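Local atomic coordinates of TRAP dicarboxylate transporter-DctP subunit (Rhodobacter sphaeroides, PDB entry 4PE3), a protein that probably captures a small organic solute in the periplasm and hands it to the membrane subunits of a TRAP transporter. Residues I93-T96 with S97-A100; E133-N136 with E137-P141; S301-E304 with R305-R309; A110-V113 with G114-D118. All coordinates share one frame; numbering follows the deposited sequence.

Contact 1: I93-T96 with S97-A100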
loop_
_atom_site.group_PDB
_atom_site.type_symbol
_atom_site.label_atom_id
_atom_site.label_comp_id
_atom_site.label_asym_id
_atom_site.label_seq_id
_atom_site.Cartn_x
_atom_site.Cartn_y
_atom_site.Cartn_z
ATOM N N ILE A 93 -11.623 7.285 -0.923
ATOM C CA ILE A 93 -10.536 6.678 -0.170
ATOM C C ILE A 93 -10.313 5.382 -0.915
ATOM O O ILE A 93 -11.115 4.452 -0.801
ATOM C CB ILE A 93 -10.906 6.423 1.308
ATOM C CG1 ILE A 93 -11.355 7.708 2.003
ATOM C CG2 ILE A 93 -9.704 5.804 2.018
ATOM C CD1 ILE A 93 -11.751 7.545 3.454
ATOM N N THR A 94 -9.250 5.304 -1.719
ATOM C CA THR A 94 -9.154 4.213 -2.671
ATOM C C THR A 94 -7.719 3.819 -3.027
ATOM O O THR A 94 -6.775 4.525 -2.709
ATOM C CB THR A 94 -9.945 4.550 -3.958
ATOM O OG1 THR A 94 -10.148 3.351 -4.712
ATOM C CG2 THR A 94 -9.197 5.578 -4.804
ATOM N N ASP A 95 -7.608 2.681 -3.680
ATOM C CA ASP A 95 -6.337 2.082 -4.053
ATOM C C ASP A 95 -5.879 2.767 -5.305
ATOM O O ASP A 95 -6.459 2.600 -6.376
ATOM C CB ASP A 95 -6.595 0.597 -4.331
ATOM C CG ASP A 95 -5.342 -0.210 -4.545
ATOM O OD1 ASP A 95 -4.387 0.274 -5.176
ATOM O OD2 ASP A 95 -5.342 -1.381 -4.093
ATOM N N THR A 96 -4.804 3.542 -5.194
ATOM C CA THR A 96 -4.289 4.320 -6.322
ATOM C C THR A 96 -3.844 3.429 -7.487
ATOM O O THR A 96 -3.858 3.852 -8.644
ATOM C CB THR A 96 -3.143 5.240 -5.836
ATOM O OG1 THR A 96 -3.662 6.109 -4.824
ATOM C CG2 THR A 96 -2.530 6.068 -6.970
ATOM N N SER A 97 -3.519 2.173 -7.199
ATOM C CA SER A 97 -3.134 1.255 -8.257
ATOM C C SER A 97 -4.273 0.983 -9.243
ATOM O O SER A 97 -4.015 0.559 -10.371
ATOM C CB SER A 97 -2.628 -0.061 -7.672
ATOM O OG SER A 97 -3.697 -0.846 -7.222
ATOM N N TYR A 98 -5.508 1.246 -8.832
ATOM C CA TYR A 98 -6.649 1.069 -9.724
ATOM C C TYR A 98 -6.548 1.909 -10.988
ATOM O O TYR A 98 -7.210 1.631 -11.992
ATOM C CB TYR A 98 -7.935 1.450 -9.004
ATOM C CG TYR A 98 -8.400 0.498 -7.918
ATOM C CD1 TYR A 98 -7.974 -0.824 -7.870
ATOM C CD2 TYR A 98 -9.274 0.935 -6.940
ATOM C CE1 TYR A 98 -8.428 -1.688 -6.867
ATOM C CE2 TYR A 98 -9.727 0.087 -5.951
ATOM C CZ TYR A 98 -9.294 -1.214 -5.919
ATOM O OH TYR A 98 -9.761 -2.046 -4.923
ATOM N N PHE A 99 -5.692 2.926 -10.960
ATOM C CA PHE A 99 -5.650 3.885 -12.060
ATOM C C PHE A 99 -4.413 3.727 -12.930
ATOM O O PHE A 99 -4.102 4.609 -13.740
ATOM C CB PHE A 99 -5.810 5.296 -11.478
ATOM C CG PHE A 99 -6.976 5.406 -10.524
ATOM C CD1 PHE A 99 -8.266 5.184 -10.976
ATOM C CD2 PHE A 99 -6.790 5.716 -9.188
ATOM C CE1 PHE A 99 -9.347 5.243 -10.103
ATOM C CE2 PHE A 99 -7.871 5.778 -8.311
ATOM C CZ PHE A 99 -9.152 5.557 -8.781
ATOM N N ALA A 100 -3.718 2.599 -12.782
ATOM C CA ALA A 100 -2.525 2.337 -13.583
ATOM C C ALA A 100 -2.785 2.371 -15.082
ATOM O O ALA A 100 -1.878 2.659 -15.869
ATOM C CB ALA A 100 -1.919 0.989 -13.186
#

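Contact 2: E133-N136 with E137-P141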
loop_
_atom_site.group_PDB
_atom_site.type_symbol
_atom_site.label_atom_id
_atom_site.label_comp_id
_atom_site.label_asym_id
_atom_site.label_seq_id
_atom_site.Cartn_x
_atom_site.Cartn_y
_atom_site.Cartn_z
ATOM N N GLU A 133 3.384 15.880 -3.680
ATOM C CA GLU A 133 3.417 16.753 -4.844
ATOM C C GLU A 133 3.238 15.953 -6.131
ATOM O O GLU A 133 2.560 16.386 -7.065
ATOM C CB GLU A 133 4.749 17.504 -4.881
ATOM C CG GLU A 133 4.882 18.551 -3.774
ATOM C CD GLU A 133 5.235 17.980 -2.391
ATOM O OE1 GLU A 133 5.626 16.802 -2.265
ATOM O OE2 GLU A 133 5.102 18.724 -1.402
ATOM N N LEU A 134 3.840 14.778 -6.177
ATOM C CA LEU A 134 3.646 13.862 -7.286
ATOM C C LEU A 134 2.159 13.494 -7.394
ATOM O O LEU A 134 1.592 13.505 -8.481
ATOM C CB LEU A 134 4.492 12.594 -7.110
ATOM C CG LEU A 134 6.013 12.697 -7.209
ATOM C CD1 LEU A 134 6.631 11.354 -6.817
ATOM C CD2 LEU A 134 6.386 13.082 -8.605
HETATM N N MSE A 135 1.537 13.176 -6.264
HETATM C CA MSE A 135 0.120 12.769 -6.292
HETATM C C MSE A 135 -0.764 13.891 -6.847
HETATM O O MSE A 135 -1.618 13.663 -7.696
HETATM C CB MSE A 135 -0.361 12.395 -4.919
HETATM C CG MSE A 135 0.090 11.006 -4.479
HETATM SE SE MSE A 135 -0.506 9.521 -5.640
HETATM C CE MSE A 135 -2.410 9.787 -5.417
ATOM N N ASN A 136 -0.502 15.122 -6.432
ATOM C CA ASN A 136 -1.245 16.227 -6.983
ATOM C C ASN A 136 -0.934 16.505 -8.450
ATOM O O ASN A 136 -1.828 16.869 -9.195
ATOM C CB ASN A 136 -1.079 17.475 -6.123
ATOM C CG ASN A 136 -1.987 17.422 -4.901
ATOM O OD1 ASN A 136 -3.206 17.255 -5.035
ATOM N ND2 ASN A 136 -1.408 17.546 -3.718
ATOM N N GLU A 137 0.315 16.300 -8.879
ATOM C CA GLU A 137 0.625 16.430 -10.290
ATOM C C GLU A 137 -0.124 15.377 -11.083
ATOM O O GLU A 137 -0.524 15.618 -12.221
ATOM C CB GLU A 137 2.133 16.286 -10.554
ATOM C CG GLU A 137 2.485 16.637 -12.005
ATOM C CD GLU A 137 3.976 16.629 -12.309
ATOM O OE1 GLU A 137 4.775 16.423 -11.378
ATOM O OE2 GLU A 137 4.332 16.835 -13.495
ATOM N N LEU A 138 -0.328 14.205 -10.472
ATOM C CA LEU A 138 -1.035 13.136 -11.144
ATOM C C LEU A 138 -2.535 13.353 -11.177
ATOM O O LEU A 138 -3.173 13.032 -12.167
ATOM C CB LEU A 138 -0.739 11.790 -10.466
ATOM C CG LEU A 138 0.627 11.201 -10.798
ATOM C CD1 LEU A 138 0.922 10.001 -9.919
ATOM C CD2 LEU A 138 0.678 10.801 -12.256
ATOM N N ILE A 139 -3.099 13.880 -10.098
ATOM C CA ILE A 139 -4.553 13.900 -10.004
ATOM C C ILE A 139 -5.232 15.259 -10.121
ATOM O O ILE A 139 -6.427 15.305 -10.402
ATOM C CB ILE A 139 -5.098 13.105 -8.777
ATOM C CG1 ILE A 139 -4.910 13.841 -7.450
ATOM C CG2 ILE A 139 -4.419 11.742 -8.712
ATOM C CD1 ILE A 139 -5.520 13.131 -6.247
ATOM N N ASN A 140 -4.491 16.361 -9.999
ATOM C CA ASN A 140 -5.059 17.677 -10.323
ATOM C C ASN A 140 -5.584 17.696 -11.760
ATOM O O ASN A 140 -6.627 18.289 -12.026
ATOM C CB ASN A 140 -4.056 18.811 -10.129
ATOM C CG ASN A 140 -3.696 19.093 -8.676
ATOM O OD1 ASN A 140 -2.753 19.851 -8.424
ATOM N ND2 ASN A 140 -4.405 18.491 -7.720
ATOM N N PRO A 141 -4.887 17.052 -12.703
ATOM C CA PRO A 141 -5.417 17.038 -14.074
ATOM C C PRO A 141 -6.760 16.322 -14.232
ATOM O O PRO A 141 -7.415 16.466 -15.276
ATOM C CB PRO A 141 -4.316 16.312 -14.861
ATOM C CG PRO A 141 -3.066 16.618 -14.111
ATOM C CD PRO A 141 -3.493 16.556 -12.661
HETATM O O HOH W 1 5.183 17.478 -8.915
#

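Contact 3: S301-E304 with R305-R309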
loop_
_atom_site.group_PDB
_atom_site.type_symbol
_atom_site.label_atom_id
_atom_site.label_comp_id
_atom_site.label_asym_id
_atom_site.label_seq_id
_atom_site.Cartn_x
_atom_site.Cartn_y
_atom_site.Cartn_z
ATOM N N SER A 301 17.836 -8.090 7.468
ATOM C CA SER A 301 18.651 -6.949 7.860
ATOM C C SER A 301 18.431 -5.748 6.957
ATOM O O SER A 301 17.961 -5.862 5.828
ATOM C CB SER A 301 20.123 -7.327 7.816
ATOM O OG SER A 301 20.492 -7.633 6.489
ATOM N N ASP A 302 18.804 -4.583 7.452
ATOM C CA ASP A 302 18.779 -3.389 6.621
ATOM C C ASP A 302 19.560 -3.570 5.314
ATOM O O ASP A 302 19.137 -3.086 4.262
ATOM C CB ASP A 302 19.347 -2.193 7.384
ATOM C CG ASP A 302 18.446 -1.734 8.504
ATOM O OD1 ASP A 302 17.294 -2.212 8.589
ATOM O OD2 ASP A 302 18.883 -0.872 9.292
ATOM N N GLU A 303 20.725 -4.203 5.406
ATOM C CA GLU A 303 21.550 -4.456 4.225
ATOM C C GLU A 303 20.857 -5.341 3.199
ATOM O O GLU A 303 20.933 -5.099 2.004
ATOM C CB GLU A 303 22.911 -5.069 4.610
ATOM C CG GLU A 303 22.900 -6.084 5.771
ATOM C CD GLU A 303 23.208 -7.536 5.354
ATOM O OE1 GLU A 303 23.538 -7.788 4.175
ATOM O OE2 GLU A 303 23.123 -8.447 6.212
ATOM N N GLU A 304 20.153 -6.370 3.660
ATOM C CA GLU A 304 19.471 -7.248 2.726
ATOM C C GLU A 304 18.276 -6.512 2.100
ATOM O O GLU A 304 17.990 -6.662 0.927
ATOM C CB GLU A 304 19.055 -8.562 3.402
ATOM C CG GLU A 304 20.245 -9.433 3.786
ATOM C CD GLU A 304 21.067 -9.811 2.607
ATOM O OE1 GLU A 304 20.521 -9.955 1.487
ATOM O OE2 GLU A 304 22.290 -9.961 2.810
ATOM N N ARG A 305 17.606 -5.691 2.882
ATOM C CA ARG A 305 16.506 -4.903 2.357
ATOM C C ARG A 305 17.003 -3.900 1.316
ATOM O O ARG A 305 16.366 -3.678 0.286
ATOM C CB ARG A 305 15.777 -4.218 3.505
ATOM C CG ARG A 305 15.034 -5.227 4.395
ATOM C CD ARG A 305 14.399 -4.566 5.566
ATOM N NE ARG A 305 13.814 -5.550 6.476
ATOM C CZ ARG A 305 12.590 -6.067 6.379
ATOM N NH1 ARG A 305 11.788 -5.666 5.417
ATOM N NH2 ARG A 305 12.190 -6.948 7.289
ATOM N N ALA A 306 18.159 -3.282 1.577
ATOM C CA ALA A 306 18.767 -2.370 0.596
ATOM C C ALA A 306 19.150 -3.129 -0.678
ATOM O O ALA A 306 18.981 -2.613 -1.776
ATOM C CB ALA A 306 19.992 -1.668 1.189
ATOM N N LYS A 307 19.638 -4.355 -0.535
ATOM C CA LYS A 307 19.930 -5.176 -1.699
ATOM C C LYS A 307 18.642 -5.462 -2.489
ATOM O O LYS A 307 18.630 -5.407 -3.714
ATOM C CB LYS A 307 20.646 -6.466 -1.275
ATOM C CG LYS A 307 22.128 -6.244 -1.006
ATOM C CD LYS A 307 22.750 -7.370 -0.180
ATOM C CE LYS A 307 22.513 -8.707 -0.798
ATOM N NZ LYS A 307 23.165 -9.789 0.019
ATOM N N PHE A 308 17.551 -5.763 -1.789
ATOM C CA PHE A 308 16.288 -6.011 -2.480
ATOM C C PHE A 308 15.812 -4.756 -3.233
ATOM O O PHE A 308 15.368 -4.846 -4.377
ATOM C CB PHE A 308 15.219 -6.534 -1.528
ATOM C CG PHE A 308 14.030 -7.098 -2.238
ATOM C CD1 PHE A 308 14.061 -8.387 -2.757
ATOM C CD2 PHE A 308 12.883 -6.339 -2.410
ATOM C CE1 PHE A 308 12.954 -8.910 -3.426
ATOM C CE2 PHE A 308 11.776 -6.857 -3.079
ATOM C CZ PHE A 308 11.810 -8.134 -3.588
ATOM N N ARG A 309 15.968 -3.589 -2.622
ATOM C CA ARG A 309 15.656 -2.342 -3.334
ATOM C C ARG A 309 16.427 -2.198 -4.634
ATOM O O ARG A 309 15.898 -1.743 -5.640
ATOM C CB ARG A 309 15.962 -1.099 -2.499
ATOM C CG ARG A 309 15.086 -0.967 -1.309
ATOM C CD ARG A 309 15.210 0.403 -0.671
ATOM N NE ARG A 309 14.378 0.394 0.512
ATOM C CZ ARG A 309 14.751 -0.047 1.708
ATOM N NH1 ARG A 309 16.007 -0.424 1.927
ATOM N NH2 ARG A 309 13.860 -0.061 2.697
HETATM O O HOH W 2 17.635 -0.783 4.391
#

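Contact 4: A110-V113 with G114-D118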
loop_
_atom_site.group_PDB
_atom_site.type_symbol
_atom_site.label_atom_id
_atom_site.label_comp_id
_atom_site.label_asym_id
_atom_site.label_seq_id
_atom_site.Cartn_x
_atom_site.Cartn_y
_atom_site.Cartn_z
ATOM N N ALA A 110 1.934 3.745 -6.431
ATOM C CA ALA A 110 0.985 3.096 -5.534
ATOM C C ALA A 110 1.630 1.937 -4.795
ATOM O O ALA A 110 1.289 1.625 -3.648
ATOM C CB ALA A 110 -0.216 2.605 -6.299
ATOM N N ASN A 111 2.573 1.267 -5.437
ATOM C CA ASN A 111 3.263 0.146 -4.788
ATOM C C ASN A 111 4.583 -0.118 -5.479
ATOM O O ASN A 111 4.684 -1.014 -6.330
ATOM C CB ASN A 111 2.378 -1.098 -4.794
ATOM C CG ASN A 111 2.763 -2.106 -3.724
ATOM O OD1 ASN A 111 3.722 -1.944 -2.994
ATOM N ND2 ASN A 111 1.975 -3.177 -3.629
ATOM N N PRO A 112 5.580 0.704 -5.168
ATOM C CA PRO A 112 6.897 0.507 -5.773
ATOM C C PRO A 112 7.569 -0.659 -5.068
ATOM O O PRO A 112 8.153 -0.513 -3.995
ATOM C CB PRO A 112 7.610 1.822 -5.502
ATOM C CG PRO A 112 6.952 2.352 -4.256
ATOM C CD PRO A 112 5.534 1.884 -4.291
ATOM N N VAL A 113 7.349 -1.827 -5.648
ATOM C CA VAL A 113 7.667 -3.098 -5.016
ATOM C C VAL A 113 9.091 -3.080 -4.497
ATOM O O VAL A 113 10.028 -2.785 -5.234
ATOM C CB VAL A 113 7.460 -4.230 -6.036
ATOM C CG1 VAL A 113 7.942 -5.552 -5.478
ATOM C CG2 VAL A 113 5.997 -4.324 -6.454
ATOM N N GLY A 114 9.244 -3.346 -3.211
ATOM C CA GLY A 114 10.543 -3.464 -2.582
ATOM C C GLY A 114 11.083 -2.203 -1.915
ATOM O O GLY A 114 12.094 -2.222 -1.220
ATOM N N ALA A 115 10.417 -1.079 -2.121
ATOM C CA ALA A 115 10.917 0.172 -1.577
ATOM C C ALA A 115 10.862 0.276 -0.056
ATOM O O ALA A 115 11.684 0.958 0.547
ATOM C CB ALA A 115 10.154 1.333 -2.175
ATOM N N TRP A 116 9.868 -0.363 0.560
ATOM C CA TRP A 116 9.518 -0.049 1.943
ATOM C C TRP A 116 9.670 -1.239 2.900
ATOM O O TRP A 116 9.394 -2.379 2.538
ATOM C CB TRP A 116 8.068 0.461 2.041
ATOM C CG TRP A 116 7.715 1.518 1.034
ATOM C CD1 TRP A 116 6.688 1.476 0.144
ATOM C CD2 TRP A 116 8.394 2.753 0.812
ATOM N NE1 TRP A 116 6.690 2.599 -0.625
ATOM C CE2 TRP A 116 7.705 3.419 -0.217
ATOM C CE3 TRP A 116 9.498 3.372 1.395
ATOM C CZ2 TRP A 116 8.102 4.649 -0.699
ATOM C CZ3 TRP A 116 9.882 4.627 0.918
ATOM C CH2 TRP A 116 9.181 5.247 -0.115
ATOM N N ALA A 117 10.107 -0.927 4.116
ATOM C CA ALA A 117 10.243 -1.901 5.204
ATOM C C ALA A 117 9.300 -1.574 6.357
ATOM O O ALA A 117 9.222 -2.323 7.334
ATOM C CB ALA A 117 11.670 -1.925 5.695
ATOM N N ASP A 118 8.586 -0.454 6.244
ATOM C CA ASP A 118 7.660 -0.026 7.279
ATOM C C ASP A 118 6.773 1.069 6.720
ATOM O O ASP A 118 7.254 1.897 5.928
ATOM C CB ASP A 118 8.388 0.542 8.484
ATOM C CG ASP A 118 7.462 0.746 9.651
ATOM O OD1 ASP A 118 7.150 -0.244 10.354
ATOM O OD2 ASP A 118 6.971 1.872 9.821
#

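Contact 1: I93-T96 with S97-A100
D95 and Y98 meet where strand 91-95 of this solute-binding protein gives way to a 3-10 turn, and the D95 carboxylate closes an Asx turn at the switch. Two backbone bonds define the winding: Y98 N donates to D95 O at 3.0 Å, and F99 N to T96 O at 3.1 Å.

The polar side-chain bonds converge on one oxygen. With CG anti to the backbone N of D95 (chi1 -172°), the carboxylate lies beside the carbonyl carbon, within reach of S97, and its OD1 takes S97 N on the anti side at 2.9 Å, only 15° out of the carboxylate plane. S97 OG donates to the same oxygen, but at 2.4 Å between S97 OG and D95 OD1 the exact length of this bond is doubtful. On the far side of the turn, T96 OG1 is hydrogen-bonded to E244 of strand 243-248.

The remaining contacts are aromatic. D95 CB makes a CH-pi contact over the Y98 ring, 3.6 Å from its centroid and 12° off the normal. Y77 packs edge-to-face with this ring. A serine in place of Y98 would probably leave D95 CB and Y77 facing a gap. T94 divides its two branches between neighbouring rings: OG1 lies at the edge of Y98, 3.4 Å from Y98 CD2, while CG2 reaches the edge of F99, 3.8 Å from F99 CE2.

Contact 2: E133-N136 with E137-P141
N140 folds back over N136 near the C-terminal end of helix 131-139. Helical bonding is established by four successive i to i+4 bonds, from E137 N to E133 O through to N140 N to N136 O, the last at 2.8 Å.

From its root the N140 side chain runs alongside the N136 carbonyl. CB is 3.1 Å from N136 O, and CG, set beside its own backbone N (chi1 -69°), stays at 3.0 Å from the same oxygen. At the amide the branches part: N140 OD1 lies 3.2 Å from N136 O, two acceptors that do not bond, whereas ND2 makes a weak bond to N136 OD1 at 3.2 Å. The two amide planes are turned 32° apart. Firmer partners lie beyond the helix, since N140 ND2 donates to L144 O and N136 OD1 accepts from F146 N. An alanine at N140 would probably leave L144 O without this donor and N136 OD1 without its weaker partner.

On another flank, a water donates to E137 OE1 at 2.7 Å and weakly to E133 O; E137 OE1 also forms a salt bridge with K328.

The helix sits among four neighbours: selenomethionine M135 and I139 press on strands 144-150 and 243-248, L134 and L138 pack on helix 104-110, and L134, E137 and L138 touch helix 324-339.

Contact 3: S301-E304 with R305-R309
S301 and R305 span the first turn of helix 302-320, S301 being the N-cap: its psi of 161° is extended, whereas every residue from D302 to R309 has helical angles. The regular i to i+4 pattern begins with R305 N donating to S301 O at 3.0 Å and continues through F308 N to E304 O.

The capping bond itself runs from E304 N to S301 OG at 3.1 Å. S301 OG in turn donates to E303 OE2 at 2.8 Å, approaching from above the carboxylate plane, so one hydroxyl both caps the helix and probably helps to position a metal ligand. E303 OE2 and E304 OE2 bind a zinc ion, and sharing this ion probably explains why E303 OE1 and E304 OE2 lie 2.9 Å apart. K307 runs beside E304 and bends at its third torsion (chi3 54°), which brings its ammonium group to the carboxylate. The resulting salt bridge is forked: K307 NZ meets E304 OE2 on the syn side at 2.9 Å and E304 OE1 more weakly at 3.0 Å. Zinc and lysine together would probably offset the negative charge of the two glutamates. A water bridges the helix start to a later turn: it donates to D302 O at 2.8 Å and accepts from R309 NH1 in the plane of its guanidinium.

Loop residues receive the flanks of this helix start: K307 forms a second salt bridge with E167, E304 OE1 accepts from V166 N, R305 donates to the carbonyls of P235 and G236, and F308 meets F237 edge-to-face in the approach to strand 243-248.

Contact 4: A110-V113 with G114-D118
P112 and A115 close a type II beta turn, evidenced by the bond from A115 N to P112 O at 3.0 Å and by the positive phi of G114 (95°). The turn lies in the buried loop between helices 104-110 and 119-128. G114 fills its third position for a steric reason: a CB there would fall 2.5 Å from V113 O, a clash. That carbonyl oxygen is used outside the turn, accepting from W316 NE1.

Side chains gather on the proline. Its CG touches A115 CB at 4.0 Å, while A115 CB also comes 3.3 Å from P112 O, so the alanine methyl is held against both the ring and the carbonyl. V113 leaves in another direction and packs on L180, I181 and V184 of helix 180-187.

W116 turns its indole toward the same corner. Its CG sits beside its own backbone N (chi1 -48°), which brings the indole alongside A115, whose CB stands 3.7 Å above the centre of one face. L333, Y336 and L337 of helix 324-339 also pack against this tryptophan. At the pyrrole end, the proline ring meets the indole obliquely, with P112 CG 3.6 Å from W116 NE1.

Along the chain the order is contact 1, contact 4, contact 2, contact 3; each closes before the next opens, so none nests or crosses. Contact 1 ends strand 91-95 and leads toward helix 104-110, at whose end A110, the first residue of contact 4, comes back to contact 1: A110 CB lies 3.5 Å from S97 N. Contact 4 then turns the chain toward helix 119-128. Contact 2, in helix 131-139, returns to contact 1 through M135 CE, 3.9 Å from T96 OG1. Contact 3 lies on the opposite side of the chain's centre from contact 1, yet reaches contact 4 by a probable hydrogen bond, R309 NE to A115 O at 2.8 Å. Contact 4 thus joins helix 302-320 to the end of strand 91-95.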